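Local coordinates for C24 protein (Bizionia argentinensis JUB59, PDB 6OV6) that is probably the receptor-binding tip of the long tail fibre of a temperate bacteriophage, a slender trimer that carries bound manganese, at residues G55-N60 with I109-F114; S73-L78 with R98-A103. All blocks are in the same frame, centred on the assembly; numbering follows the deposited sequence.

Contact 1. Residues G55-N60 with I109-F114; sequences GVVYIN and ISWAEF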
ATOM      1  N   GLY A  55      45.039   4.311  15.756  1.00 31.51           N
ATOM      2  CA  GLY A  55      44.154   3.199  15.474  1.00 29.87           C
ATOM      3  C   GLY A  55      44.858   2.099  14.735  1.00 32.26           C
ATOM      4  O   GLY A  55      46.070   1.889  14.905  1.00 30.35           O
ATOM      5  N   VAL A  56      44.061   1.349  13.961  1.00 26.55           N
ATOM      6  CA  VAL A  56      44.535   0.223  13.163  1.00 25.40           C
ATOM      7  C   VAL A  56      43.815   0.293  11.826  1.00 28.46           C
ATOM      8  O   VAL A  56      42.591   0.513  11.775  1.00 26.76           O
ATOM      9  CB  VAL A  56      44.363  -1.167  13.861  1.00 28.38           C
ATOM     10  CG1 VAL A  56      44.722  -2.318  12.929  1.00 27.62           C
ATOM     11  CG2 VAL A  56      45.195  -1.249  15.140  1.00 28.70           C
ATOM     12  N   VAL A  57      44.601   0.156  10.736  1.00 24.92           N
ATOM     13  CA  VAL A  57      44.064   0.206   9.373  1.00 24.44           C
ATOM     14  C   VAL A  57      44.470  -1.040   8.583  1.00 26.41           C
ATOM     15  O   VAL A  57      45.363  -1.783   8.995  1.00 25.53           O
ATOM     16  CB  VAL A  57      44.437   1.528   8.628  1.00 26.80           C
ATOM     17  CG1 VAL A  57      43.801   2.745   9.309  1.00 26.40           C
ATOM     18  CG2 VAL A  57      45.967   1.691   8.456  1.00 25.63           C
ATOM     19  N   TYR A  58      43.830  -1.244   7.444  1.00 22.96           N
ATOM     20  CA  TYR A  58      44.143  -2.372   6.562  1.00 22.66           C
ATOM     21  C   TYR A  58      44.346  -1.828   5.159  1.00 25.07           C
ATOM     22  O   TYR A  58      43.442  -1.188   4.622  1.00 24.30           O
ATOM     23  CB  TYR A  58      43.001  -3.389   6.566  1.00 23.52           C
ATOM     24  CG  TYR A  58      43.242  -4.547   5.623  1.00 22.33           C
ATOM     25  CD1 TYR A  58      44.221  -5.500   5.893  1.00 23.58           C
ATOM     26  CD2 TYR A  58      42.474  -4.706   4.471  1.00 22.60           C
ATOM     27  CE1 TYR A  58      44.440  -6.576   5.030  1.00 23.91           C
ATOM     28  CE2 TYR A  58      42.669  -5.788   3.615  1.00 23.18           C
ATOM     29  CZ  TYR A  58      43.652  -6.724   3.902  1.00 31.21           C
ATOM     30  OH  TYR A  58      43.843  -7.811   3.080  1.00 32.82           O
ATOM     31  N   ILE A  59      45.544  -2.025   4.581  1.00 23.88           N
ATOM     32  CA  ILE A  59      45.852  -1.541   3.219  1.00 26.47           C
ATOM     33  C   ILE A  59      46.611  -2.618   2.517  1.00 28.26           C
ATOM     34  O   ILE A  59      47.603  -3.123   3.059  1.00 26.77           O
ATOM     35  CB  ILE A  59      46.736  -0.239   3.158  1.00 31.05           C
ATOM     36  CG1 ILE A  59      46.405   0.752   4.258  1.00 32.35           C
ATOM     37  CG2 ILE A  59      46.733   0.393   1.738  1.00 33.59           C
ATOM     38  CD1 ILE A  59      47.491   1.763   4.549  1.00 42.70           C
ATOM     39  N   ASN A  60      46.187  -2.927   1.286  1.00 25.92           N
ATOM     40  CA  ASN A  60      46.857  -3.868   0.389  1.00 27.25           C
ATOM     41  C   ASN A  60      47.432  -5.119   1.074  1.00 33.24           C
ATOM     42  O   ASN A  60      48.648  -5.366   1.024  1.00 34.70           O
ATOM     43  CB  ASN A  60      47.933  -3.121  -0.412  1.00 28.81           C
ATOM     44  CG  ASN A  60      47.413  -1.987  -1.257  1.00 46.02           C
ATOM     45  OD1 ASN A  60      46.242  -1.937  -1.653  1.00 35.01           O
ATOM     46  ND2 ASN A  60      48.274  -1.035  -1.511  1.00 43.79           N
ATOM     47  N   ILE A 109      48.323   8.081   0.144  1.00 33.22           N
ATOM     48  CA  ILE A 109      46.969   7.714  -0.264  1.00 33.78           C
ATOM     49  C   ILE A 109      46.036   8.735   0.335  1.00 36.14           C
ATOM     50  O   ILE A 109      46.204   9.103   1.507  1.00 34.41           O
ATOM     51  CB  ILE A 109      46.609   6.280   0.302  1.00 36.76           C
ATOM     52  CG1 ILE A 109      47.704   5.207   0.075  1.00 38.62           C
ATOM     53  CG2 ILE A 109      45.214   5.800  -0.095  1.00 35.66           C
ATOM     54  CD1 ILE A 109      48.140   4.913  -1.357  1.00 55.07           C
ATOM     55  N   SER A 110      45.002   9.132  -0.426  1.00 32.53           N
ATOM     56  CA  SER A 110      43.969  10.037   0.073  1.00 31.26           C
ATOM     57  C   SER A 110      43.292   9.376   1.285  1.00 33.60           C
ATOM     58  O   SER A 110      42.816   8.243   1.174  1.00 33.34           O
ATOM     59  CB  SER A 110      42.927  10.298  -1.011  1.00 34.61           C
ATOM     60  OG  SER A 110      41.842  11.046  -0.494  1.00 42.80           O
ATOM     61  N   TRP A 111      43.296  10.057   2.433  1.00 31.49           N
ATOM     62  CA  TRP A 111      42.671   9.576   3.669  1.00 32.16           C
ATOM     63  C   TRP A 111      41.154   9.391   3.527  1.00 37.43           C
ATOM     64  O   TRP A 111      40.604   8.512   4.173  1.00 36.41           O
ATOM     65  CB  TRP A 111      43.013  10.499   4.845  1.00 30.95           C
ATOM     66  CG  TRP A 111      42.457  10.116   6.194  1.00 31.52           C
ATOM     67  CD1 TRP A 111      41.725  10.916   7.026  1.00 34.07           C
ATOM     68  CD2 TRP A 111      42.654   8.876   6.902  1.00 31.03           C
ATOM     69  NE1 TRP A 111      41.455  10.257   8.202  1.00 33.56           N
ATOM     70  CE2 TRP A 111      42.001   9.000   8.151  1.00 34.73           C
ATOM     71  CE3 TRP A 111      43.295   7.661   6.591  1.00 31.54           C
ATOM     72  CZ2 TRP A 111      41.970   7.959   9.090  1.00 33.89           C
ATOM     73  CZ3 TRP A 111      43.317   6.656   7.545  1.00 32.65           C
ATOM     74  CH2 TRP A 111      42.662   6.807   8.779  1.00 33.55           C
ATOM     75  N   ALA A 112      40.498  10.179   2.654  1.00 36.38           N
ATOM     76  CA  ALA A 112      39.047  10.096   2.399  1.00 37.56           C
ATOM     77  C   ALA A 112      38.637   8.729   1.804  1.00 39.60           C
ATOM     78  O   ALA A 112      37.468   8.347   1.882  1.00 40.00           O
ATOM     79  CB  ALA A 112      38.617  11.221   1.473  1.00 38.88           C
ATOM     80  N   GLU A 113      39.606   7.984   1.249  1.00 33.53           N
ATOM     81  CA  GLU A 113      39.385   6.636   0.700  1.00 31.63           C
ATOM     82  C   GLU A 113      39.268   5.569   1.815  1.00 33.08           C
ATOM     83  O   GLU A 113      38.853   4.439   1.542  1.00 30.85           O
ATOM     84  CB  GLU A 113      40.492   6.270  -0.280  1.00 33.04           C
ATOM     85  CG  GLU A 113      40.392   7.027  -1.597  1.00 43.13           C
ATOM     86  CD  GLU A 113      41.530   6.792  -2.572  1.00 61.76           C
ATOM     87  OE1 GLU A 113      42.284   5.803  -2.401  1.00 52.23           O
ATOM     88  OE2 GLU A 113      41.641   7.584  -3.536  1.00 65.69           O
ATOM     89  N   PHE A 114      39.642   5.930   3.059  1.00 29.32           N
ATOM     90  CA  PHE A 114      39.551   5.051   4.215  1.00 28.92           C
ATOM     91  C   PHE A 114      38.174   5.162   4.826  1.00 35.99           C
ATOM     92  O   PHE A 114      37.663   6.273   5.025  1.00 38.00           O
ATOM     93  CB  PHE A 114      40.657   5.318   5.242  1.00 29.20           C
ATOM     94  CG  PHE A 114      42.004   4.803   4.797  1.00 29.07           C
ATOM     95  CD1 PHE A 114      42.561   3.674   5.383  1.00 30.08           C
ATOM     96  CD2 PHE A 114      42.731   5.465   3.810  1.00 28.88           C
ATOM     97  CE1 PHE A 114      43.804   3.202   4.974  1.00 29.18           C
ATOM     98  CE2 PHE A 114      43.980   5.003   3.411  1.00 30.74           C
ATOM     99  CZ  PHE A 114      44.517   3.880   4.007  1.00 28.21           C
TER
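Phe114 reaches from the end of a short 3-10 turn against strand 51-59 of a mixed beta sheet and meets Val57 and Ile59. Together with Trp111 they form part of the apolar core in the N-terminal part of the chain, and the contact between the two segments is made by side chains, since the backbones stay well apart: even the closest pair of CA atoms, those of Val57 and Phe114, is 8.4 Å apart. Phe114 gives the largest share. Its CG stands anti to the carbonyl carbon (chi1 -74°), which sends the ring toward the strand with CE1 and CZ leading. Ile59 lies across that leading rim at about a right angle, its CG1 3.6 Å from Phe114 CE1 and its CD1, at the ring edge and in plane, 3.7 Å from Phe114 CZ. Val57, two residues back on the same side of the strand, approaches obliquely, with CB 4.1 Å from Phe114 CE1. The phenyl ring is also held from within its own segment: Trp111 CZ3 sits 3.5 Å above one face, toward the rim. Two backbone bonds, Glu113 N to Ser110 O and Phe114 N to Trp111 O, close the 3-10 turn that carries both aromatic residues. Ile41 packs on both of them, Phe66 stacks on Trp111, and Val100 touches both Val57 and Ile59. Tyr58 faces the other way, its OH hydrogen-bonded to Glu34. At the indole, the touch is edge-on, with Val57 CG1 near the ring plane and 4.3 Å from Trp111 CH2.

Contact 2. Residues S73-L78 with R98-A103; sequences SRVKIL and RYVTFA
Strands 74-78 and 98-102 run antiparallel, their axes 4.6 Å apart at closest approach and 155° between their directions, with Lys76-Thr101 and Leu78-Tyr99 as hydrogen-bonded pairs and Val75-Phe102 and Ile77-Val100 as non-hydrogen-bonded ones. Consecutive in the chain, they pair as in a beta hairpin with a long connection, set within a mixed sheet. The shortest rung is Leu78 N to Tyr99 O at 2.8 Å, approached nearly end-on to the carbonyl. At the far end the ladder is more skewed: Ala103 N reaches Arg74 O from 41° out of the carbonyl plane, and a water accepts a weak bond from Arg74 N while lying 2.6 Å from Ala103 O. On the face of Lys76, Leu78, Tyr99 and Thr101, Leu78 is the centrepiece. Its CB lies over the Tyr99 ring in a CH-pi contact, 4.2 Å from the centroid, while its CD1 packs 3.6 Å from Thr101 CG2. Tyr99 comes under Leu78 because its CG sits between backbone N and carbonyl carbon (chi1 58°), and its OH is hydrogen-bonded to Thr80 OG1. Lys76 lays its aliphatic chain on the methyl of Ala103, CD to CB 3.6 Å, before NZ goes on to the carbonyls of Ser104 and Thr106. Ile77 and Val100 share the other face, where Ile77 CG1 meets Val100 CG2 at 3.7 Å. Further along, Val75 CG1 comes within 3.6 Å of Phe102 CD1, although the two side chains diverge. Beyond this pair the sheet goes on in both directions: backbone hydrogen bonds join Val100 to Lys65 and Val67 of strand 62-70, parallel to strand 96-102, and Val75 to Ile109 of strand 109-110, antiparallel to strand 74-81, while Phe64 packs against Ile77 and Val100.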
ATOM      1  N   SER A  73      45.058  15.399   4.604  1.00 36.91           N
ATOM      2  CA  SER A  73      44.311  14.818   3.497  1.00 36.08           C
ATOM      3  C   SER A  73      44.881  13.490   3.018  1.00 36.36           C
ATOM      4  O   SER A  73      44.183  12.754   2.326  1.00 35.86           O
ATOM      5  CB  SER A  73      44.182  15.803   2.337  1.00 39.39           C
ATOM      6  OG  SER A  73      45.440  16.215   1.839  1.00 54.36           O
ATOM      7  N   ARG A  74      46.153  13.197   3.362  1.00 32.78           N
ATOM      8  CA  ARG A  74      46.835  11.975   2.923  1.00 31.31           C
ATOM      9  C   ARG A  74      47.533  11.214   4.028  1.00 32.20           C
ATOM     10  O   ARG A  74      47.929  11.786   5.036  1.00 30.93           O
ATOM     11  CB  ARG A  74      47.799  12.228   1.735  1.00 31.41           C
ATOM     12  CG  ARG A  74      47.135  12.941   0.554  1.00 35.03           C
ATOM     13  CD  ARG A  74      48.035  13.104  -0.643  1.00 38.32           C
ATOM     14  NE  ARG A  74      48.136  11.868  -1.420  1.00 38.96           N
ATOM     15  CZ  ARG A  74      47.253  11.486  -2.337  1.00 46.03           C
ATOM     16  NH1 ARG A  74      46.174  12.223  -2.579  1.00 40.91           N
ATOM     17  NH2 ARG A  74      47.421  10.347  -2.992  1.00 36.49           N
ATOM     18  N   VAL A  75      47.682   9.893   3.820  1.00 27.50           N
ATOM     19  CA  VAL A  75      48.370   8.989   4.738  1.00 26.90           C
ATOM     20  C   VAL A  75      49.396   8.185   3.959  1.00 27.80           C
ATOM     21  O   VAL A  75      49.288   8.042   2.734  1.00 27.68           O
ATOM     22  CB  VAL A  75      47.432   8.066   5.597  1.00 28.58           C
ATOM     23  CG1 VAL A  75      46.564   8.893   6.542  1.00 28.05           C
ATOM     24  CG2 VAL A  75      46.579   7.124   4.735  1.00 27.12           C
ATOM     25  N   LYS A  76      50.370   7.624   4.665  1.00 25.01           N
ATOM     26  CA  LYS A  76      51.341   6.760   4.013  1.00 25.24           C
ATOM     27  C   LYS A  76      51.897   5.733   4.955  1.00 28.24           C
ATOM     28  O   LYS A  76      51.844   5.927   6.166  1.00 26.62           O
ATOM     29  CB  LYS A  76      52.405   7.532   3.191  1.00 27.98           C
ATOM     30  CG  LYS A  76      53.765   7.725   3.812  1.00 40.14           C
ATOM     31  CD  LYS A  76      54.600   8.758   3.066  1.00 39.15           C
ATOM     32  CE  LYS A  76      55.113   8.289   1.736  1.00 42.53           C
ATOM     33  NZ  LYS A  76      55.935   9.351   1.080  1.00 49.41           N
ATOM     34  N   ILE A  77      52.420   4.636   4.396  1.00 25.33           N
ATOM     35  CA  ILE A  77      53.100   3.630   5.189  1.00 26.11           C
ATOM     36  C   ILE A  77      54.518   4.174   5.417  1.00 30.63           C
ATOM     37  O   ILE A  77      55.219   4.425   4.446  1.00 31.33           O
ATOM     38  CB  ILE A  77      53.113   2.245   4.463  1.00 29.05           C
ATOM     39  CG1 ILE A  77      51.656   1.666   4.321  1.00 28.85           C
ATOM     40  CG2 ILE A  77      54.076   1.255   5.174  1.00 31.28           C
ATOM     41  CD1 ILE A  77      51.486   0.652   3.165  1.00 33.21           C
ATOM     42  N   LEU A  78      54.918   4.377   6.683  1.00 28.97           N
ATOM     43  CA  LEU A  78      56.266   4.819   7.027  1.00 28.92           C
ATOM     44  C   LEU A  78      57.057   3.659   7.604  1.00 32.00           C
ATOM     45  O   LEU A  78      56.485   2.741   8.199  1.00 29.92           O
ATOM     46  CB  LEU A  78      56.273   5.978   8.036  1.00 29.31           C
ATOM     47  CG  LEU A  78      55.792   7.345   7.547  1.00 34.42           C
ATOM     48  CD1 LEU A  78      56.154   8.392   8.571  1.00 34.34           C
ATOM     49  CD2 LEU A  78      56.452   7.753   6.211  1.00 35.23           C
ATOM     50  N   ARG A  98      57.099  -0.664  10.707  1.00 28.32           N
ATOM     51  CA  ARG A  98      56.211  -0.148   9.679  1.00 28.67           C
ATOM     52  C   ARG A  98      54.857   0.170  10.267  1.00 32.59           C
ATOM     53  O   ARG A  98      54.332  -0.597  11.059  1.00 31.74           O
ATOM     54  CB  ARG A  98      56.113  -1.126   8.494  1.00 28.68           C
ATOM     55  CG  ARG A  98      57.379  -1.085   7.637  1.00 31.62           C
ATOM     56  CD  ARG A  98      57.527  -2.259   6.698  1.00 32.23           C
ATOM     57  NE  ARG A  98      56.590  -2.165   5.580  1.00 35.07           N
ATOM     58  CZ  ARG A  98      55.526  -2.943   5.439  1.00 37.11           C
ATOM     59  NH1 ARG A  98      55.274  -3.898   6.324  1.00 32.57           N
ATOM     60  NH2 ARG A  98      54.724  -2.794   4.396  1.00 30.69           N
ATOM     61  N   TYR A  99      54.315   1.323   9.913  1.00 28.98           N
ATOM     62  CA  TYR A  99      53.027   1.795  10.421  1.00 28.80           C
ATOM     63  C   TYR A  99      52.505   2.801   9.438  1.00 30.22           C
ATOM     64  O   TYR A  99      53.202   3.173   8.492  1.00 29.64           O
ATOM     65  CB  TYR A  99      53.172   2.438  11.849  1.00 30.71           C
ATOM     66  CG  TYR A  99      54.146   3.599  11.894  1.00 32.94           C
ATOM     67  CD1 TYR A  99      53.697   4.915  11.799  1.00 34.49           C
ATOM     68  CD2 TYR A  99      55.522   3.381  11.968  1.00 35.19           C
ATOM     69  CE1 TYR A  99      54.592   5.986  11.790  1.00 36.35           C
ATOM     70  CE2 TYR A  99      56.427   4.444  11.943  1.00 36.69           C
ATOM     71  CZ  TYR A  99      55.957   5.745  11.871  1.00 43.29           C
ATOM     72  OH  TYR A  99      56.843   6.792  11.845  1.00 45.98           O
ATOM     73  N   VAL A 100      51.267   3.221   9.631  1.00 26.68           N
ATOM     74  CA  VAL A 100      50.639   4.220   8.772  1.00 25.64           C
ATOM     75  C   VAL A 100      50.439   5.481   9.594  1.00 29.29           C
ATOM     76  O   VAL A 100      50.107   5.394  10.777  1.00 29.38           O
ATOM     77  CB  VAL A 100      49.320   3.665   8.169  1.00 27.59           C
ATOM     78  CG1 VAL A 100      48.528   4.728   7.400  1.00 27.54           C
ATOM     79  CG2 VAL A 100      49.632   2.487   7.255  1.00 26.54           C
ATOM     80  N   THR A 101      50.652   6.647   8.958  1.00 27.98           N
ATOM     81  CA  THR A 101      50.438   7.960   9.563  1.00 27.97           C
ATOM     82  C   THR A 101      50.054   9.016   8.532  1.00 31.14           C
ATOM     83  O   THR A 101      50.152   8.764   7.327  1.00 29.91           O
ATOM     84  CB  THR A 101      51.592   8.368  10.517  1.00 33.88           C
ATOM     85  OG1 THR A 101      51.107   9.412  11.360  1.00 31.70           O
ATOM     86  CG2 THR A 101      52.843   8.826   9.791  1.00 30.99           C
ATOM     87  N   PHE A 102      49.657  10.218   8.995  1.00 28.06           N
ATOM     88  CA  PHE A 102      49.397  11.316   8.077  1.00 28.95           C
ATOM     89  C   PHE A 102      50.737  11.728   7.497  1.00 32.27           C
ATOM     90  O   PHE A 102      51.730  11.882   8.230  1.00 31.37           O
ATOM     91  CB  PHE A 102      48.726  12.499   8.785  1.00 30.96           C
ATOM     92  CG  PHE A 102      47.318  12.199   9.238  1.00 31.16           C
ATOM     93  CD1 PHE A 102      46.302  11.989   8.312  1.00 32.20           C
ATOM     94  CD2 PHE A 102      47.009  12.131  10.589  1.00 32.50           C
ATOM     95  CE1 PHE A 102      44.991  11.717   8.731  1.00 32.72           C
ATOM     96  CE2 PHE A 102      45.703  11.879  11.007  1.00 34.95           C
ATOM     97  CZ  PHE A 102      44.700  11.675  10.074  1.00 31.69           C
ATOM     98  N   ALA A 103      50.784  11.801   6.174  1.00 29.52           N
ATOM     99  CA  ALA A 103      51.984  12.111   5.417  1.00 31.13           C
ATOM    100  C   ALA A 103      51.627  12.491   4.004  1.00 39.06           C
ATOM    101  O   ALA A 103      50.447  12.567   3.676  1.00 41.65           O
ATOM    102  CB  ALA A 103      52.966  10.935   5.451  1.00 31.77           C
TER
HETATM  103  O   HOH W   1      48.799  14.599   4.034  1.00 44.35           O

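Contacts 1 and 2 have centres 9 Å apart and both reach the same mixed sheet, far out at one end of the elongated chain and away from the manganese site. Along the chain the hairpin-like pairing of contact 2 is nested inside the loop that contact 1 closes: 55-60, 73-78, 98-103, then 109-114. They join directly, since strand 109-110 is a neighbour of strand 74-81, with probable backbone hydrogen bonds Ile109 N to Val75 O and Trp111 N to Ser73 O. Val75 CG1 also packs on Trp111 CE3. Contact 2 is backbone pairing within the sheet; contact 1 is side-chain packing between strand 51-59 and the turn after strand 109-110.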